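Halogenase PltM (Pseudomonas fluorescens, PDB 6BZN) halogenates phenolic substrates as an FAD-dependent enzyme, acting as chlorinase, brominase and iodinase. Local coordinates at residues A[62-67]-A[273-278]; A[247-252]-A[258-263]; A[365-370]-A[450-455]. All blocks are in the same frame, centred on the assembly; numbering follows the deposited sequence.

Interaction 1 (A[62-67]-A[273-278]); sequences VGEAAT and LCSIGF
Glu-64 reaches from a loop of the FAD-binding region to Ser-275, and one short hydrogen bond between their side chains ties that loop to the mixed sheet of this flavin-dependent halogenase. The loop, 62-67, follows strand 49-52 and leads into helix 68-81, whose N-cap is Thr-67; Val-62 and Ala-65 contact FAD in another structure of the protein, although no flavin is bound here. The other partner, 273-278, is a run of strand 273-281. Nearly all of the modest buried surface belongs to Glu-64 and Ser-275, with Val-62 adding only a little at the side: its CG1 stays 4.4 Å from Ser-275 OG, a loose van der Waals approach. Backbones are far apart, the CA atoms of Val-62 and Ser-275 being 8.2 Å from each other, and the glutamate side chain spans the space. It leaves with CG beside the backbone N (chi1 -61°) and then runs extended, carrying its carboxylate up to the strand. Ser-275 meets it with OG opposite its own backbone N (chi1 -180°), and Ser-275 CB comes within 3.3 Å of Glu-64 OE1. The carboxylate is held at both oxygens, since OE2 bonds to His-221 NE2 on strand 215-223 and OE1 has a second bond, to a glycerol molecule that probably came from the crystallisation liquor and also meets the N atoms of Gly-63 and Ala-65. Such a grip fixes the rotation of the group, and Ser-275 OG is also hydrogen-bonded to Trp-259 NE1. Ser-275 OG is the donor in the bond across the contact: it lies 2.6 Å from Glu-64 OE1, on the syn side of that oxygen and 20° out of the carboxylate plane.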
# COMPACT_ATOMS: atom_id res chain seq x y z
N VAL A 62 -4.62 9.85 -0.19
CA VAL A 62 -3.77 9.12 -1.16
C VAL A 62 -3.73 7.64 -0.73
O VAL A 62 -4.48 7.24 0.16
CB VAL A 62 -2.37 9.76 -1.37
CG1 VAL A 62 -2.49 11.02 -2.22
CG2 VAL A 62 -1.67 10.03 -0.05
N GLY A 63 -2.90 6.83 -1.38
CA GLY A 63 -2.94 5.38 -1.20
C GLY A 63 -3.85 4.84 -2.28
O GLY A 63 -4.92 4.32 -2.02
N GLU A 64 -3.39 4.99 -3.52
CA GLU A 64 -4.26 4.88 -4.69
C GLU A 64 -3.95 3.71 -5.61
O GLU A 64 -4.84 3.27 -6.35
CB GLU A 64 -4.20 6.19 -5.48
CG GLU A 64 -4.68 7.40 -4.65
CD GLU A 64 -4.11 8.73 -5.09
OE1 GLU A 64 -2.88 8.85 -5.26
OE2 GLU A 64 -4.91 9.70 -5.19
N ALA A 65 -2.73 3.21 -5.59
CA ALA A 65 -2.33 2.19 -6.57
C ALA A 65 -2.64 0.82 -6.01
O ALA A 65 -1.98 0.36 -5.08
CB ALA A 65 -0.85 2.32 -6.90
N ALA A 66 -3.65 0.17 -6.57
CA ALA A 66 -3.94 -1.20 -6.21
C ALA A 66 -2.83 -2.09 -6.76
O ALA A 66 -2.07 -1.69 -7.64
CB ALA A 66 -5.29 -1.64 -6.74
N THR A 67 -2.73 -3.30 -6.21
CA THR A 67 -1.74 -4.29 -6.62
C THR A 67 -2.43 -5.64 -6.81
O THR A 67 -3.57 -5.82 -6.38
CB THR A 67 -0.67 -4.47 -5.55
OG1 THR A 67 -1.31 -4.59 -4.26
CG2 THR A 67 0.29 -3.30 -5.54
N LEU A 273 -8.92 13.92 -13.18
CA LEU A 273 -7.73 14.20 -12.41
C LEU A 273 -6.67 13.14 -12.57
O LEU A 273 -6.94 12.00 -12.97
CB LEU A 273 -8.08 14.32 -10.93
CG LEU A 273 -9.09 15.43 -10.58
CD1 LEU A 273 -9.56 15.25 -9.14
CD2 LEU A 273 -8.47 16.80 -10.82
N CYS A 274 -5.47 13.54 -12.20
CA CYS A 274 -4.32 12.69 -12.09
C CYS A 274 -3.62 12.96 -10.76
O CYS A 274 -3.35 14.11 -10.38
CB CYS A 274 -3.40 12.96 -13.28
SG CYS A 274 -1.90 11.97 -13.34
N SER A 275 -3.31 11.88 -10.05
CA SER A 275 -2.60 12.01 -8.79
C SER A 275 -1.11 12.15 -9.04
O SER A 275 -0.55 11.42 -9.87
CB SER A 275 -2.90 10.82 -7.89
OG SER A 275 -2.21 10.94 -6.66
N ILE A 276 -0.48 13.09 -8.33
CA ILE A 276 0.93 13.38 -8.47
C ILE A 276 1.53 13.45 -7.07
O ILE A 276 1.03 14.18 -6.20
CB ILE A 276 1.17 14.74 -9.19
CG1 ILE A 276 0.50 14.77 -10.58
CG2 ILE A 276 2.67 15.04 -9.29
CD1 ILE A 276 1.01 13.78 -11.62
N GLY A 277 2.60 12.69 -6.83
CA GLY A 277 3.32 12.74 -5.56
C GLY A 277 4.80 12.66 -5.82
O GLY A 277 5.22 11.85 -6.63
N PHE A 278 5.59 13.51 -5.17
CA PHE A 278 7.05 13.36 -5.27
C PHE A 278 7.69 13.24 -3.90
O PHE A 278 7.26 13.89 -2.93
CB PHE A 278 7.73 14.42 -6.17
CG PHE A 278 7.59 15.84 -5.71
CD1 PHE A 278 6.45 16.59 -6.01
CD2 PHE A 278 8.65 16.48 -5.08
CE1 PHE A 278 6.34 17.92 -5.63
CE2 PHE A 278 8.55 17.81 -4.70
CZ PHE A 278 7.40 18.53 -4.98

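Interaction 2 (A[247-252]-A[258-263]); sequences STLHHI and LWVIPF
His-251 and Leu-258 sit opposite each other in a beta hairpin, an antiparallel hydrogen-bonded pair with His-251 N 2.8 Å from Leu-258 O and Leu-258 N 2.9 Å from His-251 O. Leu-249 and Val-260 form a second such pair, and His-250 with Trp-259, the non-hydrogen-bonded pair between them, puts its side chains on the other face. Along the His-251 side chain, CB begins 3.7 Å from Leu-258 O. The first torsion sets CG beside the backbone N (chi1 -73°), which lays the ring alongside the leucine. His-251 CD2 then presents the ring edge to two methyls, 3.9 Å from Leu-258 CD2 and 4.0 Å from Val-260 CG2, while Leu-249 CD1 covers one face, offset toward the rim. At the tip both nitrogens are satisfied, ND1 by His-115 NE2 and NE2 by His-308 NE2. Across the sheet's plane from this cluster, Thr-248 CG2 packs 3.8 Å from Ile-261 CG1, and Thr-248 OG1 bonds to His-137 NE2. The hairpin lies inside the mixed sheet: strand 248-253 is flanked by strand 109-114, running parallel to it, and strand 256-262 by strand 273-281, running antiparallel.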
# COMPACT_ATOMS: atom_id res chain seq x y z
N SER A 247 -0.81 2.84 -16.48
CA SER A 247 0.04 2.21 -15.49
C SER A 247 0.27 3.17 -14.34
O SER A 247 0.04 4.38 -14.46
CB SER A 247 1.39 1.84 -16.12
OG SER A 247 2.26 2.96 -16.18
N THR A 248 0.72 2.63 -13.22
CA THR A 248 1.29 3.45 -12.16
C THR A 248 2.73 3.76 -12.56
O THR A 248 3.59 2.90 -12.50
CB THR A 248 1.29 2.69 -10.84
OG1 THR A 248 -0.03 2.16 -10.62
CG2 THR A 248 1.73 3.58 -9.68
N LEU A 249 2.96 5.00 -12.96
CA LEU A 249 4.23 5.41 -13.52
C LEU A 249 5.08 6.03 -12.42
O LEU A 249 4.62 6.94 -11.71
CB LEU A 249 3.99 6.39 -14.66
CG LEU A 249 5.12 7.23 -15.22
CD1 LEU A 249 6.28 6.37 -15.68
CD2 LEU A 249 4.57 8.08 -16.36
N HIS A 250 6.31 5.53 -12.30
CA HIS A 250 7.29 5.96 -11.32
C HIS A 250 8.46 6.57 -12.07
O HIS A 250 9.17 5.86 -12.79
CB HIS A 250 7.82 4.76 -10.53
CG HIS A 250 6.77 3.94 -9.85
ND1 HIS A 250 5.88 3.14 -10.53
CD2 HIS A 250 6.51 3.74 -8.53
CE1 HIS A 250 5.09 2.51 -9.67
NE2 HIS A 250 5.45 2.86 -8.45
N HIS A 251 8.65 7.88 -11.95
CA HIS A 251 9.84 8.54 -12.47
C HIS A 251 10.86 8.53 -11.35
O HIS A 251 10.61 9.13 -10.30
CB HIS A 251 9.53 9.97 -12.87
CG HIS A 251 8.72 10.07 -14.10
ND1 HIS A 251 9.18 9.66 -15.33
CD2 HIS A 251 7.48 10.56 -14.31
CE1 HIS A 251 8.26 9.88 -16.25
NE2 HIS A 251 7.22 10.44 -15.65
N ILE A 252 11.97 7.84 -11.56
CA ILE A 252 12.94 7.61 -10.50
C ILE A 252 14.26 8.31 -10.83
O ILE A 252 14.61 8.48 -12.02
CB ILE A 252 13.14 6.10 -10.20
CG1 ILE A 252 13.59 5.33 -11.46
CG2 ILE A 252 11.83 5.50 -9.70
CD1 ILE A 252 14.08 3.91 -11.21
N LEU A 258 8.90 10.37 -8.38
CA LEU A 258 7.62 11.02 -8.60
C LEU A 258 6.65 10.03 -9.26
O LEU A 258 7.02 9.30 -10.20
CB LEU A 258 7.80 12.30 -9.43
CG LEU A 258 6.56 13.06 -9.91
CD1 LEU A 258 6.83 14.56 -10.09
CD2 LEU A 258 6.01 12.49 -11.23
N TRP A 259 5.41 10.03 -8.78
CA TRP A 259 4.36 9.20 -9.36
C TRP A 259 3.43 9.99 -10.26
O TRP A 259 3.14 11.15 -9.97
CB TRP A 259 3.58 8.45 -8.28
CG TRP A 259 2.46 9.18 -7.49
CD1 TRP A 259 1.28 9.67 -7.97
CD2 TRP A 259 2.41 9.37 -6.07
NE1 TRP A 259 0.50 10.16 -6.94
CE2 TRP A 259 1.18 10.00 -5.76
CE3 TRP A 259 3.30 9.07 -5.02
CZ2 TRP A 259 0.80 10.33 -4.45
CZ3 TRP A 259 2.92 9.42 -3.71
CH2 TRP A 259 1.70 10.04 -3.44
N VAL A 260 2.98 9.33 -11.33
CA VAL A 260 1.91 9.80 -12.19
C VAL A 260 0.86 8.68 -12.21
O VAL A 260 1.10 7.58 -12.75
CB VAL A 260 2.42 10.13 -13.61
CG1 VAL A 260 1.31 10.69 -14.47
CG2 VAL A 260 3.58 11.11 -13.54
N ILE A 261 -0.28 8.95 -11.58
CA ILE A 261 -1.33 7.98 -11.34
C ILE A 261 -2.63 8.58 -11.87
O ILE A 261 -3.34 9.26 -11.13
CB ILE A 261 -1.40 7.62 -9.84
CG1 ILE A 261 -0.16 6.84 -9.45
CG2 ILE A 261 -2.63 6.80 -9.50
CD1 ILE A 261 -0.07 6.50 -7.99
N PRO A 262 -2.93 8.35 -13.16
CA PRO A 262 -4.14 8.96 -13.72
C PRO A 262 -5.43 8.32 -13.25
O PRO A 262 -5.49 7.09 -13.09
CB PRO A 262 -3.99 8.72 -15.23
CG PRO A 262 -2.54 8.50 -15.43
CD PRO A 262 -2.10 7.75 -14.22
N PHE A 263 -6.45 9.15 -13.03
CA PHE A 263 -7.83 8.65 -12.92
C PHE A 263 -8.59 8.82 -14.23
O PHE A 263 -9.73 8.38 -14.32
CB PHE A 263 -8.59 9.33 -11.78
CG PHE A 263 -7.88 9.26 -10.45
CD1 PHE A 263 -7.76 8.06 -9.78
CD2 PHE A 263 -7.34 10.41 -9.87
CE1 PHE A 263 -7.11 8.00 -8.56
CE2 PHE A 263 -6.69 10.36 -8.66
CZ PHE A 263 -6.58 9.15 -7.99

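Interaction 3 (A[365-370]-A[450-455])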
# COMPACT_ATOMS: atom_id res chain seq x y z
N ALA A 365 -9.91 -10.09 12.10
CA ALA A 365 -11.37 -10.14 12.28
C ALA A 365 -11.86 -11.49 12.86
O ALA A 365 -12.66 -11.48 13.79
CB ALA A 365 -12.11 -9.78 10.99
N PRO A 366 -11.34 -12.63 12.36
CA PRO A 366 -11.74 -13.91 12.95
C PRO A 366 -11.36 -14.04 14.41
O PRO A 366 -12.11 -14.66 15.18
CB PRO A 366 -10.97 -14.94 12.11
CG PRO A 366 -10.76 -14.26 10.81
CD PRO A 366 -10.46 -12.84 11.19
N LYS A 367 -10.24 -13.42 14.81
CA LYS A 367 -9.80 -13.46 16.19
C LYS A 367 -10.67 -12.59 17.09
O LYS A 367 -10.93 -12.94 18.23
CB LYS A 367 -8.33 -13.07 16.29
CG LYS A 367 -7.43 -13.98 15.48
CD LYS A 367 -5.99 -13.54 15.54
CE LYS A 367 -5.10 -14.35 14.59
NZ LYS A 367 -5.04 -15.78 15.02
N VAL A 368 -11.10 -11.44 16.58
CA VAL A 368 -12.00 -10.57 17.35
C VAL A 368 -13.35 -11.28 17.54
O VAL A 368 -13.93 -11.22 18.63
CB VAL A 368 -12.15 -9.19 16.66
CG1 VAL A 368 -13.24 -8.34 17.32
CG2 VAL A 368 -10.82 -8.45 16.73
N LEU A 369 -13.83 -11.95 16.50
CA LEU A 369 -15.06 -12.72 16.59
C LEU A 369 -14.96 -13.85 17.61
O LEU A 369 -15.89 -14.04 18.41
CB LEU A 369 -15.45 -13.32 15.24
CG LEU A 369 -15.86 -12.36 14.13
CD1 LEU A 369 -16.16 -13.19 12.89
CD2 LEU A 369 -17.06 -11.52 14.52
N ASP A 370 -13.84 -14.58 17.60
CA ASP A 370 -13.62 -15.64 18.59
C ASP A 370 -13.59 -15.05 20.02
O ASP A 370 -14.21 -15.59 20.93
CB ASP A 370 -12.33 -16.42 18.31
CG ASP A 370 -11.93 -17.35 19.46
OD1 ASP A 370 -11.14 -16.91 20.34
OD2 ASP A 370 -12.42 -18.51 19.51
N ALA A 450 -4.52 -21.68 7.21
CA ALA A 450 -3.54 -21.69 6.12
C ALA A 450 -2.78 -20.36 6.00
O ALA A 450 -1.56 -20.34 5.83
CB ALA A 450 -4.21 -22.04 4.81
N LEU A 451 -3.50 -19.24 6.12
CA LEU A 451 -2.85 -17.93 6.11
C LEU A 451 -1.93 -17.77 7.33
O LEU A 451 -0.82 -17.23 7.22
CB LEU A 451 -3.90 -16.81 6.07
CG LEU A 451 -3.40 -15.36 6.01
CD1 LEU A 451 -2.49 -15.12 4.81
CD2 LEU A 451 -4.59 -14.42 5.94
N GLU A 452 -2.37 -18.24 8.49
CA GLU A 452 -1.55 -18.10 9.69
C GLU A 452 -0.32 -19.02 9.66
O GLU A 452 0.70 -18.69 10.23
CB GLU A 452 -2.37 -18.36 10.93
CG GLU A 452 -1.62 -18.02 12.21
CD GLU A 452 -2.55 -17.77 13.37
OE1 GLU A 452 -3.19 -16.70 13.40
OE2 GLU A 452 -2.61 -18.63 14.26
N ALA A 453 -0.42 -20.15 8.97
CA ALA A 453 0.69 -21.12 8.93
C ALA A 453 1.80 -20.78 7.94
O ALA A 453 2.79 -21.51 7.85
CB ALA A 453 0.14 -22.51 8.65
N VAL A 454 1.70 -19.67 7.20
CA VAL A 454 2.75 -19.34 6.24
C VAL A 454 4.08 -19.16 6.98
O VAL A 454 4.12 -18.68 8.11
CB VAL A 454 2.45 -18.07 5.40
CG1 VAL A 454 1.16 -18.25 4.61
CG2 VAL A 454 2.43 -16.83 6.28
N ARG A 455 5.17 -19.57 6.34
CA ARG A 455 6.47 -19.55 7.01
C ARG A 455 7.06 -18.15 7.18
O ARG A 455 7.88 -17.97 8.08
CB ARG A 455 7.49 -20.46 6.31
CG ARG A 455 7.29 -21.92 6.67
CD ARG A 455 8.01 -22.86 5.72
NE ARG A 455 7.42 -22.85 4.38
CZ ARG A 455 7.79 -23.64 3.37
NH1 ARG A 455 8.76 -24.54 3.52
NH2 ARG A 455 7.17 -23.55 2.20
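Lys-367 and Glu-452 join two helices through a single salt bridge near the protein surface, the one direct contact between 365-370 of helix 352-374 and 450-455, where helix 444-452 runs out. Taken in order, the second segment begins with Ala-450, which touches Leu-434 of helix 410-441; Leu-451, buried, lies against the same leucine and against Glu-359 and Arg-363 of helix 352-374. Glu-452 then points toward the lysine. With CG opposite the backbone N (chi1 -171°) and the chain extended beyond it, its carboxylate stands well clear of its own helix, and OE1 receives Lys-367 NZ at 2.6 Å through its syn lone pair. OE2 remains 3.8 Å from Lys-367 NZ, which makes the grip one-sided. The lysine arrives nearly straight and bends only at its last torsion (chi4 -66°), a turn that directs NZ at Glu-452 OE1. Lys-367 CE lies 3.3 Å from Glu-452 OE1. Such long side chains are needed, because the CA atoms of Lys-367 and Glu-452 are 11.5 Å apart. Beyond the glutamate, Val-454 returns to the interior, against Phe-430 and Arg-363, and Arg-455 pairs through NE with Asp-463. The arrangement is an interhelical salt bridge, partly exposed, within the helical part of the fold and away from the flavin and calcium sites.

Interactions 1 and 2 are neighbours, their centres 7 Å apart, and both involve the mixed sheet. Its adjacent strands 256-262 and 273-281 carry one segment of each and are joined where Gly-277 O lies 2.8 Å from Trp-259 N, probably a hydrogen bond. Along the chain, interaction 1 opens before and closes after interaction 2, and interaction 3 follows both. That third contact belongs to the helical part, its centre about 30 Å from that of interaction 1 and 34 Å from that of interaction 2. Interaction 1 thus connects the flavin-binding loop with the sheet, interaction 2 pairs two strands of that sheet, and interaction 3 joins helices 352-374 and 444-452 at the surface.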